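Local coordinates for uncharacterized protein (Staphylococcus saprophyticus subsp. saprophyticus ATCC 15305, PDB 3FOJ) that is of unknown function but, as a single rhodanese-like domain, may handle sulfur transfer in the manner of rhodanese sulfurtransferases, at residues T7-K12 with D91-E96; I21-T26 with M32-G37; N44-N49 with A70-Y75; D48-F53 with E77-N82; Q74-E77 with N82-N85. All blocks are in the same frame, centred on the assembly; numbering follows the deposited sequence.

Overall arrangement
The five contacts lie within one rhodanese-like domain built round a parallel sheet. Contacts 3, 4 and 5 cluster, their centres about 8 Å apart: helix 67-77 and the turn after it meet the loop 44-53, and the helix meets strand 82-86. Contact 1, between helices 6-11 and 89-93, lies across the chain's centre from them, about 24 Å from contact 4 between centres. Contact 2 mediates: Ile35 CD1 packs 3.6 Å from Phe93 CE1 of contact 1, while Val22 and Val24 reach Phe53 and Ile46. Val24 also touches Cys63, probably equivalent to the rhodanese active-site cysteine. A bound sodium ion lies about 8 Å from the Ile34 side chain and about 10 Å from that of Ile46.

Contact 1 of 5, residues T7-K12 with D91-E96; sequences TELKEK and DEFGDE
Lys10 lies over the ring of Phe93 and, in the same sweep, reaches that residue's backbone. Its CE sits 3.6 Å above the ring plane, over the centre, so a methylene makes the close CH-pi contact. The amine goes one bond further: NZ is 4.7 Å from the Phe93 ring centroid and 6° off the ring normal, a cation-pi arrangement. The ammonium group turns to Phe93 O, giving a hydrogen bond of 2.8 Å from NZ that lies in the carbonyl plane. The length of the lysine chain lets it do both; from CG outward Lys10 is fully extended, and its CG also brushes Phe93 CE1 at 3.7 Å.

The tight part is thus one lysine against one phenylalanine. Helix 6-11 and helix 89-93 meet here as two elements of the rhodanese fold, an alpha/beta domain whose parallel sheet carries helices on both faces. Phe93 ends its helix, and Gly94, with positive phi (100°), turns the chain away where a side chain would jam against the preceding carbonyl. Below the lysine the packing is buried but slacker: Leu9 CD2 comes obliquely to Phe93 CE1 at 4.3 Å, and the ring also rests on Ile35 and Leu98. On the solvent side Lys10 is exposed; its methylenes shield the buried ring while its ammonium stays at the surface.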
# COMPACT_ATOMS: atom_id res chain seq x y z
N THR A 7 12.47 3.53 1.50
CA THR A 7 13.65 3.59 0.66
C THR A 7 13.68 2.34 -0.21
O THR A 7 13.99 2.41 -1.41
CB THR A 7 14.93 3.67 1.51
OG1 THR A 7 14.96 4.91 2.22
CG2 THR A 7 16.17 3.56 0.63
N GLU A 8 13.35 1.20 0.38
CA GLU A 8 13.33 -0.07 -0.36
C GLU A 8 12.22 -0.04 -1.40
O GLU A 8 12.38 -0.54 -2.51
CB GLU A 8 13.07 -1.24 0.58
CG GLU A 8 14.12 -1.50 1.62
CD GLU A 8 13.84 -2.79 2.37
OE1 GLU A 8 14.07 -3.87 1.78
OE2 GLU A 8 13.39 -2.72 3.53
N LEU A 9 11.07 0.53 -1.03
CA LEU A 9 9.95 0.61 -1.95
C LEU A 9 10.28 1.45 -3.17
O LEU A 9 9.95 1.08 -4.30
CB LEU A 9 8.71 1.18 -1.26
CG LEU A 9 7.45 1.26 -2.12
CD1 LEU A 9 7.06 -0.12 -2.63
CD2 LEU A 9 6.32 1.87 -1.31
N LYS A 10 10.95 2.59 -2.96
CA LYS A 10 11.31 3.45 -4.09
C LYS A 10 12.30 2.77 -5.02
O LYS A 10 12.19 2.90 -6.24
CB LYS A 10 11.89 4.78 -3.59
CG LYS A 10 10.85 5.70 -2.96
CD LYS A 10 11.45 7.03 -2.52
CE LYS A 10 10.39 7.90 -1.86
NZ LYS A 10 10.95 9.14 -1.27
N GLU A 11 13.25 2.03 -4.47
CA GLU A 11 14.23 1.35 -5.30
C GLU A 11 13.57 0.27 -6.15
O GLU A 11 14.14 -0.16 -7.15
CB GLU A 11 15.34 0.74 -4.44
CG GLU A 11 16.30 1.77 -3.86
CD GLU A 11 17.56 1.14 -3.28
OE1 GLU A 11 18.25 0.41 -4.02
OE2 GLU A 11 17.85 1.39 -2.09
N LYS A 12 12.38 -0.15 -5.75
CA LYS A 12 11.64 -1.17 -6.50
C LYS A 12 11.25 -0.64 -7.87
O LYS A 12 10.99 -1.41 -8.79
CB LYS A 12 10.39 -1.59 -5.73
CG LYS A 12 10.65 -2.43 -4.49
CD LYS A 12 11.07 -3.84 -4.86
CE LYS A 12 11.16 -4.73 -3.63
NZ LYS A 12 11.45 -6.15 -4.00
N ASP A 91 3.91 9.53 5.18
CA ASP A 91 4.63 10.58 5.90
C ASP A 91 6.11 10.46 5.54
O ASP A 91 6.76 11.45 5.21
CB ASP A 91 4.51 10.42 7.42
CG ASP A 91 3.14 10.81 7.95
OD1 ASP A 91 2.43 11.59 7.28
OD2 ASP A 91 2.78 10.34 9.05
N GLU A 92 6.63 9.24 5.61
CA GLU A 92 8.04 9.01 5.29
C GLU A 92 8.33 8.91 3.80
O GLU A 92 9.44 9.22 3.35
CB GLU A 92 8.53 7.75 6.01
CG GLU A 92 8.87 8.00 7.48
CD GLU A 92 9.31 6.75 8.21
OE1 GLU A 92 10.03 5.93 7.60
OE2 GLU A 92 8.96 6.60 9.39
N PHE A 93 7.34 8.49 3.01
CA PHE A 93 7.54 8.39 1.57
C PHE A 93 7.82 9.79 1.02
O PHE A 93 8.65 9.97 0.12
CB PHE A 93 6.31 7.81 0.88
CG PHE A 93 6.53 7.49 -0.57
CD1 PHE A 93 7.00 6.24 -0.96
CD2 PHE A 93 6.29 8.45 -1.55
CE1 PHE A 93 7.25 5.96 -2.31
CE2 PHE A 93 6.54 8.18 -2.90
CZ PHE A 93 7.01 6.92 -3.28
N GLY A 94 7.12 10.78 1.57
CA GLY A 94 7.31 12.15 1.13
C GLY A 94 6.25 12.64 0.15
O GLY A 94 5.41 11.86 -0.30
N ASP A 95 6.32 13.92 -0.19
CA ASP A 95 5.36 14.54 -1.10
C ASP A 95 5.93 14.80 -2.49
O ASP A 95 5.32 15.51 -3.29
CB ASP A 95 4.88 15.87 -0.51
CG ASP A 95 4.38 15.73 0.92
OD1 ASP A 95 3.47 14.90 1.15
OD2 ASP A 95 4.88 16.47 1.79
N GLU A 96 7.11 14.24 -2.77
CA GLU A 96 7.77 14.42 -4.05
C GLU A 96 7.45 13.32 -5.06
O GLU A 96 7.41 12.14 -4.72
CB GLU A 96 9.28 14.48 -3.84
CG GLU A 96 9.75 15.57 -2.90
CD GLU A 96 9.73 16.94 -3.54
OE1 GLU A 96 10.38 17.10 -4.59
OE2 GLU A 96 9.07 17.85 -2.99

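Contact 2 of 5, residues I21-T26 with M32-G37; sequences IVDVRT and MGIIPG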
# COMPACT_ATOMS: atom_id res chain seq x y z
N ILE A 21 0.73 -1.78 -5.44
CA ILE A 21 0.64 -0.93 -4.26
C ILE A 21 -0.83 -0.59 -4.00
O ILE A 21 -1.56 -0.27 -4.93
CB ILE A 21 1.40 0.39 -4.44
CG1 ILE A 21 2.89 0.11 -4.64
CG2 ILE A 21 1.17 1.30 -3.24
CD1 ILE A 21 3.69 1.35 -5.00
N VAL A 22 -1.24 -0.68 -2.74
CA VAL A 22 -2.60 -0.35 -2.33
C VAL A 22 -2.52 0.72 -1.25
O VAL A 22 -1.96 0.50 -0.17
CB VAL A 22 -3.37 -1.58 -1.78
CG1 VAL A 22 -4.77 -1.16 -1.33
CG2 VAL A 22 -3.46 -2.66 -2.85
N ASP A 23 -3.07 1.89 -1.57
CA ASP A 23 -3.11 3.07 -0.69
C ASP A 23 -4.44 2.99 0.06
O ASP A 23 -5.50 3.12 -0.54
CB ASP A 23 -3.08 4.32 -1.57
CG ASP A 23 -2.96 5.61 -0.78
OD1 ASP A 23 -3.46 5.68 0.36
OD2 ASP A 23 -2.39 6.58 -1.33
N VAL A 24 -4.38 2.80 1.38
CA VAL A 24 -5.60 2.67 2.17
C VAL A 24 -6.05 3.91 2.95
O VAL A 24 -6.87 3.82 3.87
CB VAL A 24 -5.48 1.45 3.14
CG1 VAL A 24 -5.24 0.18 2.32
CG2 VAL A 24 -4.33 1.66 4.12
N ARG A 25 -5.52 5.07 2.58
CA ARG A 25 -5.90 6.32 3.24
C ARG A 25 -7.30 6.72 2.77
O ARG A 25 -7.88 6.06 1.91
CB ARG A 25 -4.91 7.43 2.89
CG ARG A 25 -3.49 7.20 3.39
CD ARG A 25 -2.56 8.31 2.90
NE ARG A 25 -2.48 8.31 1.45
CZ ARG A 25 -2.02 9.32 0.71
NH1 ARG A 25 -1.59 10.43 1.30
NH2 ARG A 25 -1.99 9.21 -0.61
N THR A 26 -7.84 7.80 3.33
CA THR A 26 -9.17 8.25 2.93
C THR A 26 -9.08 9.15 1.70
O THR A 26 -8.01 9.64 1.35
CB THR A 26 -9.90 9.00 4.07
OG1 THR A 26 -9.12 10.13 4.48
CG2 THR A 26 -10.12 8.07 5.25
N MSE A 32 -4.48 14.57 -2.17
CA MSE A 32 -3.27 15.38 -2.10
C MSE A 32 -2.12 14.75 -2.90
O MSE A 32 -1.04 15.33 -3.02
CB MSE A 32 -2.84 15.57 -0.64
CG MSE A 32 -3.88 16.27 0.23
SE MSE A 32 -4.30 18.07 -0.38
CE MSE A 32 -5.86 17.67 -1.45
N GLY A 33 -2.36 13.57 -3.45
CA GLY A 33 -1.33 12.91 -4.24
C GLY A 33 -1.07 11.47 -3.86
O GLY A 33 -1.01 11.13 -2.68
N ILE A 34 -0.90 10.62 -4.87
CA ILE A 34 -0.64 9.21 -4.63
C ILE A 34 0.61 8.74 -5.37
O ILE A 34 1.09 9.42 -6.28
CB ILE A 34 -1.82 8.31 -5.08
CG1 ILE A 34 -2.01 8.41 -6.60
CG2 ILE A 34 -3.11 8.72 -4.37
CD1 ILE A 34 -3.01 7.41 -7.15
N ILE A 35 1.13 7.59 -4.97
CA ILE A 35 2.29 7.01 -5.62
C ILE A 35 1.79 6.57 -7.00
O ILE A 35 0.75 5.92 -7.11
CB ILE A 35 2.80 5.79 -4.85
CG1 ILE A 35 3.36 6.23 -3.49
CG2 ILE A 35 3.84 5.04 -5.68
CD1 ILE A 35 3.72 5.08 -2.57
N PRO A 36 2.52 6.92 -8.07
CA PRO A 36 2.07 6.50 -9.40
C PRO A 36 1.81 5.00 -9.47
O PRO A 36 2.62 4.20 -8.99
CB PRO A 36 3.23 6.93 -10.30
CG PRO A 36 3.77 8.14 -9.60
CD PRO A 36 3.77 7.70 -8.15
N GLY A 37 0.66 4.63 -10.03
CA GLY A 37 0.31 3.22 -10.16
C GLY A 37 -0.44 2.60 -8.99
O GLY A 37 -0.91 1.46 -9.10
O HOH W 1 -0.40 -0.95 -8.05
O HOH W 2 -0.02 6.38 -2.56
O HOH W 3 -0.79 12.61 -0.36
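Arg25 reaches across the contact with its guanidinium edge, the group being fixed by partners in its plane: the Asp23 carboxylate, Gly33 O and a water. NH2 gives a nearly straight hydrogen bond (165°) to Gly33 O at 3.0 Å, though it approaches tilted from the carbonyl plane. Arginine suits the place, a flat donor group serving a carboxylate and a carbonyl at once; Gly33 takes a positive phi just after the helix. Asp23 is gripped side-on: NE meets OD1, and NH2 forms a salt bridge with OD2 at 2.8 Å, each oxygen using its syn lone pair. The arginine's bend at chi3 (-63°) allows this. Asp23 OD1 also accepts from Arg25 N, closing an Asx turn, while Ile34 CG2 packs 3.8 Å from Asp23 OD2.

Of three bridging waters, one links Arg25 NH1 to Gly33 O, another Asp23 OD2 to Ile35 N, the third Ile21 N to Gly37 O. Ile21 and Ile35 stand roughly perpendicular, Ile21 CD1 3.8 Å from Ile35 CG2.

The Asp-Val-Arg sequence, familiar from rhodanese domains, ties strand 20-23 to the loop after helix 27-30. Ile35 continues onto Ile62 of strand 58-62 and Met90 of helix 89-93; Asp23 and Arg25 touch Thr30 of helix 27-30.

Contact 3 of 5, residues N44-N49 with A70-Y75; sequences NSIPDN and AQVVQY
Tyr75 leans from helix 67-77 onto Ile46 and Pro47, and its side chain can be traced outward atom by atom. With CG anti to the backbone N (chi1 179°), CB carries the ring away from the helix toward the loop. The first ring atom to meet it is CD2, at 3.7 Å from Ile46 CG2. Next along the ring, Tyr75 CE2 touches the same methyl at 3.9 Å. Beyond it, Tyr75 CZ lies 3.8 Å from Pro47 CG, and the tip ends with OH at 3.4 Å from Pro47 CB. Isoleucine and tyrosine run antiparallel past one another, whereas the proline lies crosswise to the tyrosine. Both loop residues come to the ring obliquely. A tyrosine suits this margin: its ring covers apolar carbons while the hydroxyl end lies beside the exposed proline.

Deeper in, Ile46 turns its other branch to the helix, CG1 resting 4.2 Å from Val72 CG1. These branched aliphatic residues are buried, and Val72 goes on to Met43 and Ile61.

The loop is braced from within. Asn49 ND2 donates to Ser45 O at 2.7 Å, nearly straight at 166°, while Asp48 N reaches that oxygen from the opposite face of its plane.

The arrangement is plain alpha/beta packing: a loop leading from strand 39-40 to strand 58-62 lies against the flank of helix 67-77, which itself covers a face of the parallel sheet in this rhodanese-like domain.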
# COMPACT_ATOMS: atom_id res chain seq x y z
N ASN A 44 -11.39 1.10 5.73
CA ASN A 44 -12.72 0.68 6.14
C ASN A 44 -13.41 -0.23 5.12
O ASN A 44 -14.25 -1.06 5.49
CB ASN A 44 -13.61 1.90 6.38
CG ASN A 44 -14.96 1.52 6.96
OD1 ASN A 44 -15.05 1.07 8.10
ND2 ASN A 44 -16.02 1.68 6.16
N SER A 45 -13.06 -0.08 3.85
CA SER A 45 -13.68 -0.87 2.80
C SER A 45 -12.91 -2.12 2.41
O SER A 45 -13.36 -2.87 1.56
CB SER A 45 -13.89 0.00 1.55
OG SER A 45 -12.65 0.50 1.08
N ILE A 46 -11.75 -2.34 3.01
CA ILE A 46 -10.95 -3.51 2.67
C ILE A 46 -11.71 -4.84 2.81
O ILE A 46 -11.62 -5.70 1.93
CB ILE A 46 -9.64 -3.54 3.51
CG1 ILE A 46 -8.63 -2.54 2.93
CG2 ILE A 46 -9.05 -4.96 3.54
CD1 ILE A 46 -8.06 -2.93 1.57
N PRO A 47 -12.48 -5.03 3.89
CA PRO A 47 -13.22 -6.29 4.05
C PRO A 47 -14.20 -6.61 2.91
O PRO A 47 -14.48 -7.78 2.63
CB PRO A 47 -13.93 -6.11 5.38
CG PRO A 47 -12.94 -5.31 6.16
CD PRO A 47 -12.51 -4.26 5.15
N ASP A 48 -14.72 -5.57 2.27
CA ASP A 48 -15.67 -5.76 1.17
C ASP A 48 -15.00 -5.75 -0.20
O ASP A 48 -15.68 -5.85 -1.22
CB ASP A 48 -16.75 -4.67 1.21
CG ASP A 48 -17.79 -4.91 2.28
OD1 ASP A 48 -18.43 -5.98 2.26
OD2 ASP A 48 -17.98 -4.02 3.13
N ASN A 49 -13.68 -5.66 -0.23
CA ASN A 49 -12.96 -5.63 -1.49
C ASN A 49 -11.89 -6.71 -1.63
O ASN A 49 -10.90 -6.53 -2.33
CB ASN A 49 -12.34 -4.25 -1.71
CG ASN A 49 -13.38 -3.20 -2.04
OD1 ASN A 49 -13.75 -3.03 -3.20
ND2 ASN A 49 -13.86 -2.50 -1.02
N ALA A 70 -0.28 -1.72 8.57
CA ALA A 70 0.15 -2.98 9.16
C ALA A 70 -1.07 -3.79 9.58
O ALA A 70 -1.08 -5.02 9.49
CB ALA A 70 1.05 -2.72 10.36
N GLN A 71 -2.10 -3.09 10.05
CA GLN A 71 -3.34 -3.73 10.48
C GLN A 71 -3.98 -4.38 9.27
O GLN A 71 -4.46 -5.52 9.33
CB GLN A 71 -4.30 -2.69 11.07
CG GLN A 71 -3.88 -2.19 12.45
CD GLN A 71 -4.76 -1.06 12.94
OE1 GLN A 71 -4.44 0.12 12.76
NE2 GLN A 71 -5.88 -1.41 13.56
N VAL A 72 -3.99 -3.66 8.15
CA VAL A 72 -4.55 -4.17 6.91
C VAL A 72 -3.76 -5.38 6.42
O VAL A 72 -4.34 -6.34 5.92
CB VAL A 72 -4.57 -3.08 5.82
CG1 VAL A 72 -4.92 -3.68 4.47
CG2 VAL A 72 -5.58 -2.01 6.18
N VAL A 73 -2.43 -5.34 6.55
CA VAL A 73 -1.60 -6.46 6.12
C VAL A 73 -1.97 -7.72 6.89
O VAL A 73 -2.14 -8.78 6.30
CB VAL A 73 -0.10 -6.14 6.30
CG1 VAL A 73 0.75 -7.39 6.07
CG2 VAL A 73 0.31 -5.05 5.31
N GLN A 74 -2.09 -7.61 8.21
CA GLN A 74 -2.45 -8.76 9.04
C GLN A 74 -3.82 -9.30 8.62
O GLN A 74 -4.01 -10.51 8.51
CB GLN A 74 -2.47 -8.38 10.52
CG GLN A 74 -1.09 -8.13 11.10
CD GLN A 74 -1.12 -7.96 12.61
OE1 GLN A 74 -1.71 -7.01 13.12
NE2 GLN A 74 -0.50 -8.89 13.32
N TYR A 75 -4.76 -8.39 8.40
CA TYR A 75 -6.10 -8.78 7.98
C TYR A 75 -6.04 -9.52 6.65
O TYR A 75 -6.64 -10.59 6.49
CB TYR A 75 -6.99 -7.54 7.84
CG TYR A 75 -8.38 -7.87 7.40
CD1 TYR A 75 -9.32 -8.38 8.29
CD2 TYR A 75 -8.76 -7.71 6.07
CE1 TYR A 75 -10.60 -8.73 7.87
CE2 TYR A 75 -10.03 -8.06 5.63
CZ TYR A 75 -10.94 -8.57 6.54
OH TYR A 75 -12.20 -8.93 6.11

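Contact 4 of 5, residues D48-F53 with E77-N82; sequences DNLNYF and EQNGVN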
# COMPACT_ATOMS: atom_id res chain seq x y z
N ASP A 48 -14.72 -5.57 2.27
CA ASP A 48 -15.67 -5.76 1.17
C ASP A 48 -15.00 -5.75 -0.20
O ASP A 48 -15.68 -5.85 -1.22
CB ASP A 48 -16.75 -4.67 1.21
CG ASP A 48 -17.79 -4.91 2.28
OD1 ASP A 48 -18.43 -5.98 2.26
OD2 ASP A 48 -17.98 -4.02 3.13
N ASN A 49 -13.68 -5.66 -0.23
CA ASN A 49 -12.96 -5.63 -1.49
C ASN A 49 -11.89 -6.71 -1.63
O ASN A 49 -10.90 -6.53 -2.33
CB ASN A 49 -12.34 -4.25 -1.71
CG ASN A 49 -13.38 -3.20 -2.04
OD1 ASN A 49 -13.75 -3.03 -3.20
ND2 ASN A 49 -13.86 -2.50 -1.02
N LEU A 50 -12.10 -7.84 -0.96
CA LEU A 50 -11.14 -8.94 -1.02
C LEU A 50 -11.02 -9.53 -2.42
O LEU A 50 -9.97 -10.07 -2.78
CB LEU A 50 -11.53 -10.03 -0.01
CG LEU A 50 -11.30 -9.67 1.46
CD1 LEU A 50 -11.81 -10.79 2.37
CD2 LEU A 50 -9.81 -9.44 1.70
N ASN A 51 -12.07 -9.41 -3.23
CA ASN A 51 -12.06 -9.94 -4.59
C ASN A 51 -11.08 -9.19 -5.50
O ASN A 51 -10.75 -9.65 -6.59
CB ASN A 51 -13.48 -9.91 -5.17
CG ASN A 51 -13.57 -10.56 -6.54
OD1 ASN A 51 -13.55 -9.89 -7.57
ND2 ASN A 51 -13.67 -11.89 -6.55
N TYR A 52 -10.62 -8.03 -5.05
CA TYR A 52 -9.66 -7.24 -5.82
C TYR A 52 -8.29 -7.92 -5.85
O TYR A 52 -7.57 -7.86 -6.85
CB TYR A 52 -9.48 -5.84 -5.21
CG TYR A 52 -8.31 -5.08 -5.80
CD1 TYR A 52 -8.43 -4.42 -7.03
CD2 TYR A 52 -7.08 -5.04 -5.15
CE1 TYR A 52 -7.34 -3.76 -7.60
CE2 TYR A 52 -5.99 -4.38 -5.71
CZ TYR A 52 -6.13 -3.75 -6.93
OH TYR A 52 -5.05 -3.10 -7.50
N PHE A 53 -7.95 -8.57 -4.74
CA PHE A 53 -6.65 -9.22 -4.57
C PHE A 53 -6.47 -10.59 -5.23
O PHE A 53 -7.22 -11.53 -4.94
CB PHE A 53 -6.35 -9.32 -3.07
CG PHE A 53 -6.34 -7.99 -2.36
CD1 PHE A 53 -5.18 -7.22 -2.30
CD2 PHE A 53 -7.50 -7.50 -1.78
CE1 PHE A 53 -5.18 -5.97 -1.68
CE2 PHE A 53 -7.52 -6.25 -1.16
CZ PHE A 53 -6.36 -5.48 -1.11
N GLU A 77 -3.45 -11.10 5.21
CA GLU A 77 -2.78 -12.39 5.35
C GLU A 77 -3.70 -13.44 5.98
O GLU A 77 -3.67 -14.61 5.61
CB GLU A 77 -1.51 -12.25 6.20
CG GLU A 77 -0.32 -11.59 5.48
CD GLU A 77 0.38 -12.52 4.50
OE1 GLU A 77 0.20 -13.76 4.58
OE2 GLU A 77 1.15 -12.01 3.65
N GLN A 78 -4.53 -13.01 6.93
CA GLN A 78 -5.46 -13.92 7.60
C GLN A 78 -6.65 -14.27 6.70
O GLN A 78 -7.53 -15.04 7.08
CB GLN A 78 -5.92 -13.31 8.93
CG GLN A 78 -4.76 -13.13 9.91
CD GLN A 78 -5.17 -12.53 11.24
OE1 GLN A 78 -4.32 -12.13 12.04
NE2 GLN A 78 -6.47 -12.47 11.50
N ASN A 79 -6.66 -13.70 5.50
CA ASN A 79 -7.71 -13.98 4.53
C ASN A 79 -7.10 -14.58 3.25
O ASN A 79 -7.71 -14.56 2.18
CB ASN A 79 -8.53 -12.71 4.23
CG ASN A 79 -9.60 -12.46 5.29
OD1 ASN A 79 -10.63 -13.13 5.31
ND2 ASN A 79 -9.36 -11.49 6.17
N GLY A 80 -5.87 -15.09 3.38
CA GLY A 80 -5.20 -15.74 2.26
C GLY A 80 -4.50 -14.87 1.22
O GLY A 80 -4.14 -15.36 0.16
N VAL A 81 -4.31 -13.60 1.54
CA VAL A 81 -3.66 -12.67 0.61
C VAL A 81 -2.21 -12.42 1.01
O VAL A 81 -1.89 -12.38 2.20
CB VAL A 81 -4.42 -11.32 0.59
CG1 VAL A 81 -3.70 -10.34 -0.33
CG2 VAL A 81 -5.85 -11.54 0.12
N ASN A 82 -1.34 -12.26 0.02
CA ASN A 82 0.07 -11.98 0.29
C ASN A 82 0.24 -10.47 0.36
O ASN A 82 0.09 -9.78 -0.65
CB ASN A 82 0.95 -12.55 -0.82
CG ASN A 82 0.69 -14.02 -1.07
OD1 ASN A 82 -0.07 -14.39 -1.96
ND2 ASN A 82 1.31 -14.87 -0.26
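The torsions of Phe53 and Val81 bring them together: Phe53 CG stands anti to its carbonyl carbon (chi1 -58°), and Val81 CG1 lies opposite its own backbone nitrogen (chi1 177°). As a result both valine methyls close on one methylene, with Phe53 CB 3.9 Å from Val81 CG2, and CG1 runs on obliquely to the near side of the ring at CD1. The two side chains meet at nearly a right angle. A compact branched residue packs well against the base of the phenylalanine, at CB and the near ring carbons, and both are buried.

The phenylalanine ring is further bounded by its own loop. Tyr52 CD2 stands 3.9 Å above the plane of the Phe53 ring, over its centre, and Leu50 CA lies at the edge, in plane. Tyr59 adds an edge-to-face ring contact from outside.

Toward the surface the packing thins to one touch. Leu50 CD1 lies 3.9 Å from Asn79 OD1, the two side chains set athwart each other. Being a methyl against an oxygen, this is a van der Waals contact; the amide's ND2 is hydrogen-bonded to Tyr75 O. Leu50, an apolar residue at the margin, and Phe53 also rest on Leu76 of the helix.

Gly80 has a positive phi, easily taken by glycine, and is the C-prime residue of a Schellman motif. In it Gly80 N bonds to Glu77 O at 3.2 Å. Val81 N reaches back to Leu76 O. Such a motif ends helix 67-77 and turns the chain toward strand 82-86.

Contact 5 of 5, residues Q74-E77 with N82-N85; sequences QYLE and NAVN
The Glu77 carboxylate receives Ala83 N from above its plane, the donor standing 40° out of it. The Ala83 N to OE2 distance is 3.0 Å and the bond is nearly straight at 170°. Asn82 CA lies beside the same oxygen, 3.5 Å from Glu77 OE2. The chain of Glu77, bent at chi2 (-76°), folds its end back across the gap from helix to strand. A glutamate is long enough for that return and supplies an acceptor at its tip.

A second, apolar touch lies alongside. Ala83 CB points to the helix and meets Leu76 CD1 at 3.9 Å, with Leu76 CB close behind at 4.1 Å. The small methyl lets the strand come close under the helix, and the larger leucine continues onto Ile61. Both residues are buried. Val73, a turn earlier, also covers the alanine.

Helix 67-77 joins strands 58-62 and 82-86 in a beta-alpha-beta unit, and this contact closes the return into the second strand. Further along that strand Asn85 bonds to Ser69 and Gly66 near the start of the helix.

Chemically, the bond occupies a backbone N-H on the side of the strand where Asn85 pairs with Glu2 and Ile4. Ala83 O, itself an acceptor, lies only 3.4 Å from Glu77 OE2 and would tend to raise the carboxylate's proton affinity, which the donated N-H would partly offset. Any contribution from the helix end is probably modest, and solvent round this exposed residue would damp both.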
# COMPACT_ATOMS: atom_id res chain seq x y z
N GLN A 74 -2.09 -7.61 8.21
CA GLN A 74 -2.45 -8.76 9.04
C GLN A 74 -3.82 -9.30 8.62
O GLN A 74 -4.01 -10.51 8.51
CB GLN A 74 -2.47 -8.38 10.52
CG GLN A 74 -1.09 -8.13 11.10
CD GLN A 74 -1.12 -7.96 12.61
OE1 GLN A 74 -1.71 -7.01 13.12
NE2 GLN A 74 -0.50 -8.89 13.32
N TYR A 75 -4.76 -8.39 8.40
CA TYR A 75 -6.10 -8.78 7.98
C TYR A 75 -6.04 -9.52 6.65
O TYR A 75 -6.64 -10.59 6.49
CB TYR A 75 -6.99 -7.54 7.84
CG TYR A 75 -8.38 -7.87 7.40
CD1 TYR A 75 -9.32 -8.38 8.29
CD2 TYR A 75 -8.76 -7.71 6.07
CE1 TYR A 75 -10.60 -8.73 7.87
CE2 TYR A 75 -10.03 -8.06 5.63
CZ TYR A 75 -10.94 -8.57 6.54
OH TYR A 75 -12.20 -8.93 6.11
N LEU A 76 -5.30 -8.97 5.69
CA LEU A 76 -5.18 -9.60 4.38
C LEU A 76 -4.55 -10.98 4.47
O LEU A 76 -5.06 -11.94 3.89
CB LEU A 76 -4.37 -8.70 3.43
CG LEU A 76 -5.08 -7.41 3.03
CD1 LEU A 76 -4.14 -6.56 2.20
CD2 LEU A 76 -6.35 -7.72 2.24
N GLU A 77 -3.45 -11.10 5.21
CA GLU A 77 -2.78 -12.39 5.35
C GLU A 77 -3.70 -13.44 5.98
O GLU A 77 -3.67 -14.61 5.61
CB GLU A 77 -1.51 -12.25 6.20
CG GLU A 77 -0.32 -11.59 5.48
CD GLU A 77 0.38 -12.52 4.50
OE1 GLU A 77 0.20 -13.76 4.58
OE2 GLU A 77 1.15 -12.01 3.65
N ASN A 82 -1.34 -12.26 0.02
CA ASN A 82 0.07 -11.98 0.29
C ASN A 82 0.24 -10.47 0.36
O ASN A 82 0.09 -9.78 -0.65
CB ASN A 82 0.95 -12.55 -0.82
CG ASN A 82 0.69 -14.02 -1.07
OD1 ASN A 82 -0.07 -14.39 -1.96
ND2 ASN A 82 1.31 -14.87 -0.26
N ALA A 83 0.57 -9.96 1.54
CA ALA A 83 0.73 -8.53 1.72
C ALA A 83 1.98 -8.16 2.51
O ALA A 83 2.43 -8.91 3.37
CB ALA A 83 -0.50 -7.96 2.41
N VAL A 84 2.52 -6.98 2.21
CA VAL A 84 3.72 -6.47 2.85
C VAL A 84 3.46 -5.03 3.28
O VAL A 84 2.94 -4.23 2.50
CB VAL A 84 4.92 -6.50 1.88
CG1 VAL A 84 6.17 -6.00 2.58
CG2 VAL A 84 5.11 -7.91 1.34
N ASN A 85 3.83 -4.70 4.51
CA ASN A 85 3.62 -3.35 5.02
C ASN A 85 4.74 -2.40 4.61
O ASN A 85 5.91 -2.79 4.56
CB ASN A 85 3.52 -3.38 6.55
CG ASN A 85 3.10 -2.04 7.12
OD1 ASN A 85 2.13 -1.45 6.67
ND2 ASN A 85 3.83 -1.57 8.12